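Local coordinates for protein Epf (Streptococcus pyogenes, PDB 4ES8) that acts as a cell-surface adhesin of the bacterium, binding to cells through an N-terminal domain that contains a carbohydrate-binding module, at residues A59-V62 and K63-G66; R68-E72 and V73-Y77. One frame throughout, in Å; residues are numbered along the deposited sequence. Where two conformers were deposited one is given.

Interaction 1. Residues A59-V62 and K63-G66; sequences AKDV and KKPG
Asp61 and Lys64 grip each other twice, once through the backbone and once through their side chains, and the compact part of the contact lies between them. Lys64 N donates to Asp61 O at 2.9 Å. Beside this bond the aliphatic chain of Lys64 runs back past the Asp61 backbone, its CD 3.9 Å from Asp61 CA. Because that chain stays extended beyond CG, its ammonium reaches the carboxylate, where NZ forms a salt bridge of 2.7 Å with Asp61 OD1. The nitrogen meets the oxygen on its anti side, 34° out of the carboxylate plane. The four residues from Asp61 to Lys64 make a type I beta turn in the loop between strands 51-54 and 68-69, so the ion pair bridges the first and last positions of the turn. Toward solvent the packing gives way to water: one molecule donates to Lys60 O at 2.8 Å and accepts from Lys63 N. Lys63 is exposed and touches Glu33 of another loop. The CA-CB bond of Val62 points away from Lys63 to Gly66; in the conformer described its side chain touches Trp32 and Ile57.

Interaction 2. Residues R68-E72 and V73-Y77; sequences REHNE and VKDSY
Asp75 OD1 meets the edge of the His70 ring across the turn of a beta hairpin, formed by strand 68-69 and the start of strand 76-80. Imidazole and carboxylate are nearly coplanar, their planes 14° apart, and His70 ND1 donates to the syn lone pair of Asp75 OD1 at 2.7 Å. The same oxygen accepts Ser76 N from above the carboxylate plane, and these two bonds fix the carboxylate against the turn. In the conformer described, Val73 CG1 lies over one face of the His70 ring, in a CH-pi contact 3.7 Å from its centroid; chi1 (58°) sets this methyl between the backbone N and carbonyl carbon of Val73, and the other copy may differ. His70 also stacks on the ring of His55, meets Phe44 edge-to-face and touches Tyr97 of strand 97-105. Backbone bonds close the turn, Lys74 N to His70 O and His70 N to Ser76 O.

On the strands, Glu69 and Tyr77 form an antiparallel non-hydrogen-bonded pair with side chains on the same face of the sheet. The phenol ring lies flat against Glu69, whose CA sits 3.7 Å from its centroid, 18° off the ring normal. Beyond it Glu69 and Lys74 run side by side in the same direction, yet their charged ends, Glu69 OE2 and Lys74 NZ, stay 4.6 Å apart. One water spans that gap, donating to OE2 and accepting from NZ; a second, at the edge of the phenol ring, donates to Glu69 OE1 at 2.8 Å and lies 2.6 Å from Tyr77 OH.

In the fold
Interactions 1 and 2 follow one another along the chain, with centres about 12 Å apart, and both lie at the periphery, about 30 and 32 Å from the centre of the chain. Arg68 joins them: its CD packs 3.1 Å from Asp61 O, and its NH1 donates to Lys64 O, so the first residue of the hairpin holds the end of the preceding turn. The hairpin places strand 68-69 at one edge of a seven-stranded antiparallel sheet, while Ser76 OG is hydrogen-bonded to Tyr97 OH and His55 NE2. Acetate ions, probably from the crystallisation liquor, lie near each contact: one about 4 Å from the side chain of Val62, another about 4 Å from that of Tyr77.

Interaction 1. Residues A59-V62 and K63-G66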
loop_
_atom_site.group_PDB
_atom_site.type_symbol
_atom_site.label_atom_id
_atom_site.label_comp_id
_atom_site.label_asym_id
_atom_site.label_seq_id
_atom_site.Cartn_x
_atom_site.Cartn_y
_atom_site.Cartn_z
ATOM N N ALA A 59 -5.207 31.393 -4.856
ATOM C CA ALA A 59 -5.979 30.640 -5.843
ATOM C C ALA A 59 -5.484 30.820 -7.278
ATOM O O ALA A 59 -5.502 29.851 -8.027
ATOM C CB ALA A 59 -7.459 30.995 -5.742
ATOM N N LYS A 60 -5.011 32.028 -7.644
ATOM C CA LYS A 60 -4.545 32.290 -9.015
ATOM C C LYS A 60 -3.224 31.586 -9.359
ATOM O O LYS A 60 -2.879 31.470 -10.544
ATOM C CB LYS A 60 -4.364 33.788 -9.214
ATOM C CG LYS A 60 -5.691 34.524 -9.373
ATOM C CD LYS A 60 -5.503 36.031 -9.457
ATOM C CE LYS A 60 -6.832 36.761 -9.492
ATOM N NZ LYS A 60 -7.607 36.441 -10.722
ATOM N N ASP A 61 -2.501 31.111 -8.326
ATOM C CA ASP A 61 -1.167 30.550 -8.513
ATOM C C ASP A 61 -1.059 29.038 -8.332
ATOM O O ASP A 61 0.052 28.502 -8.449
ATOM C CB ASP A 61 -0.236 31.213 -7.486
ATOM C CG ASP A 61 -0.076 32.729 -7.622
ATOM O OD1 ASP A 61 -0.392 33.270 -8.710
ATOM O OD2 ASP A 61 0.412 33.360 -6.667
ATOM N N VAL A 62 -2.186 28.351 -8.078
ATOM C CA VAL A 62 -2.194 26.914 -7.773
ATOM C C VAL A 62 -1.445 26.056 -8.850
ATOM O O VAL A 62 -0.823 25.054 -8.472
ATOM C CB VAL A 62 -3.640 26.417 -7.504
ATOM C CG1 VAL A 62 -3.688 24.915 -7.256
ATOM C CG2 VAL A 62 -4.252 27.158 -6.318
ATOM N N LYS A 63 -1.466 26.440 -10.153
ATOM C CA LYS A 63 -0.785 25.640 -11.182
ATOM C C LYS A 63 0.632 26.154 -11.511
ATOM O O LYS A 63 1.320 25.556 -12.351
ATOM C CB LYS A 63 -1.641 25.600 -12.483
ATOM C CG LYS A 63 -2.979 24.852 -12.341
ATOM C CD LYS A 63 -3.846 24.944 -13.616
ATOM C CE LYS A 63 -3.358 24.028 -14.721
ATOM N NZ LYS A 63 -4.191 24.138 -15.951
ATOM N N LYS A 64 1.079 27.230 -10.859
ATOM C CA LYS A 64 2.371 27.838 -11.183
ATOM C C LYS A 64 3.518 27.071 -10.595
ATOM O O LYS A 64 3.496 26.755 -9.403
ATOM C CB LYS A 64 2.452 29.294 -10.750
ATOM C CG LYS A 64 1.472 30.212 -11.503
ATOM C CD LYS A 64 1.595 31.663 -11.060
ATOM C CE LYS A 64 0.689 32.544 -11.899
ATOM N NZ LYS A 64 0.370 33.817 -11.211
ATOM N N PRO A 65 4.552 26.801 -11.423
ATOM C CA PRO A 65 5.752 26.138 -10.895
ATOM C C PRO A 65 6.496 27.036 -9.917
ATOM O O PRO A 65 6.415 28.273 -9.982
ATOM C CB PRO A 65 6.615 25.864 -12.145
ATOM C CG PRO A 65 5.802 26.246 -13.310
ATOM C CD PRO A 65 4.717 27.171 -12.847
ATOM N N GLY A 66 7.227 26.401 -9.016
ATOM C CA GLY A 66 8.029 27.104 -8.020
ATOM C C GLY A 66 7.413 27.161 -6.632
ATOM O O GLY A 66 6.389 26.525 -6.368
HETATM O O HOH W 1 -2.420 28.827 -11.475
#

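Interaction 2. Residues R68-E72 and V73-Y77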
loop_
_atom_site.group_PDB
_atom_site.type_symbol
_atom_site.label_atom_id
_atom_site.label_comp_id
_atom_site.label_asym_id
_atom_site.label_seq_id
_atom_site.Cartn_x
_atom_site.Cartn_y
_atom_site.Cartn_z
ATOM N N ARG A 68 5.331 28.258 -3.567
ATOM C CA ARG A 68 3.990 28.835 -3.383
ATOM C C ARG A 68 3.764 29.203 -1.920
ATOM O O ARG A 68 3.868 28.335 -1.036
ATOM C CB ARG A 68 2.895 27.833 -3.839
ATOM C CG ARG A 68 3.046 27.292 -5.268
ATOM C CD ARG A 68 2.334 28.138 -6.339
ATOM N NE ARG A 68 2.845 29.513 -6.418
ATOM C CZ ARG A 68 3.864 29.897 -7.181
ATOM N NH1 ARG A 68 4.526 29.008 -7.916
ATOM N NH2 ARG A 68 4.232 31.173 -7.212
ATOM N N GLU A 69 3.426 30.460 -1.660
ATOM C CA GLU A 69 3.229 30.931 -0.286
ATOM C C GLU A 69 1.968 30.368 0.372
ATOM O O GLU A 69 0.927 30.194 -0.291
ATOM C CB GLU A 69 3.155 32.475 -0.214
ATOM C CG GLU A 69 1.931 33.110 -0.876
ATOM C CD GLU A 69 2.144 34.510 -1.427
ATOM O OE1 GLU A 69 3.134 34.737 -2.159
ATOM O OE2 GLU A 69 1.319 35.390 -1.107
ATOM N N HIS A 70 2.054 30.147 1.693
ATOM C CA HIS A 70 0.860 29.865 2.507
ATOM C C HIS A 70 -0.013 31.129 2.390
ATOM O O HIS A 70 0.477 32.235 2.684
ATOM C CB HIS A 70 1.268 29.608 3.972
ATOM C CG HIS A 70 0.186 29.007 4.814
ATOM N ND1 HIS A 70 0.358 28.816 6.176
ATOM C CD2 HIS A 70 -1.066 28.608 4.468
ATOM C CE1 HIS A 70 -0.772 28.269 6.605
ATOM N NE2 HIS A 70 -1.641 28.099 5.613
ATOM N N ASN A 71 -1.250 30.992 1.872
ATOM C CA ASN A 71 -2.095 32.149 1.576
ATOM C C ASN A 71 -2.149 33.131 2.743
ATOM O O ASN A 71 -2.406 32.723 3.868
ATOM C CB ASN A 71 -3.485 31.702 1.198
ATOM C CG ASN A 71 -4.232 32.811 0.520
ATOM O OD1 ASN A 71 -3.777 33.350 -0.490
ATOM N ND2 ASN A 71 -5.336 33.226 1.124
ATOM N N GLU A 72 -1.904 34.435 2.443
ATOM C CA GLU A 72 -1.953 35.579 3.374
ATOM C C GLU A 72 -0.799 35.609 4.404
ATOM O O GLU A 72 -0.051 36.591 4.461
ATOM C CB GLU A 72 -3.297 35.653 4.157
ATOM C CG GLU A 72 -4.569 35.609 3.322
ATOM C CD GLU A 72 -5.875 35.660 4.101
ATOM O OE1 GLU A 72 -6.148 34.734 4.904
ATOM O OE2 GLU A 72 -6.656 36.606 3.856
ATOM N N VAL A 73 -0.635 34.526 5.174
ATOM C CA VAL A 73 0.327 34.469 6.272
ATOM C C VAL A 73 1.786 34.325 5.767
ATOM O O VAL A 73 2.672 34.934 6.376
ATOM C CB VAL A 73 -0.071 33.408 7.331
ATOM C CG1 VAL A 73 -0.196 32.010 6.743
ATOM C CG2 VAL A 73 0.826 33.440 8.562
ATOM N N LYS A 74 2.041 33.560 4.674
ATOM C CA LYS A 74 3.394 33.456 4.086
ATOM C C LYS A 74 4.473 32.983 5.105
ATOM O O LYS A 74 5.658 33.362 4.986
ATOM C CB LYS A 74 3.838 34.815 3.452
ATOM C CG LYS A 74 2.821 35.431 2.498
ATOM C CD LYS A 74 3.385 36.688 1.836
ATOM C CE LYS A 74 2.384 37.810 1.795
ATOM N NZ LYS A 74 2.965 39.027 1.157
ATOM N N ASP A 75 4.092 32.111 6.056
ATOM C CA ASP A 75 5.035 31.538 7.026
ATOM C C ASP A 75 5.768 30.357 6.381
ATOM O O ASP A 75 6.987 30.234 6.520
ATOM C CB ASP A 75 4.341 31.109 8.333
ATOM C CG ASP A 75 3.025 30.360 8.191
ATOM O OD1 ASP A 75 2.608 30.088 7.030
ATOM O OD2 ASP A 75 2.411 30.040 9.233
ATOM N N SER A 76 5.044 29.534 5.621
ATOM C CA SER A 76 5.637 28.430 4.896
ATOM C C SER A 76 5.363 28.610 3.418
ATOM O O SER A 76 4.375 29.262 3.033
ATOM C CB SER A 76 5.094 27.085 5.396
ATOM O OG SER A 76 3.670 27.107 5.478
ATOM N N TYR A 77 6.278 28.103 2.586
ATOM C CA TYR A 77 6.106 27.998 1.149
ATOM C C TYR A 77 6.227 26.540 0.814
ATOM O O TYR A 77 6.919 25.805 1.528
ATOM C CB TYR A 77 7.184 28.811 0.378
ATOM C CG TYR A 77 6.977 30.312 0.404
ATOM C CD1 TYR A 77 7.052 31.030 1.600
ATOM C CD2 TYR A 77 6.772 31.024 -0.773
ATOM C CE1 TYR A 77 6.864 32.419 1.624
ATOM C CE2 TYR A 77 6.605 32.411 -0.764
ATOM C CZ TYR A 77 6.651 33.100 0.435
ATOM O OH TYR A 77 6.452 34.470 0.434
HETATM O O HOH W 2 5.713 35.786 -1.634
HETATM O O HOH W 3 2.038 38.103 -1.522
#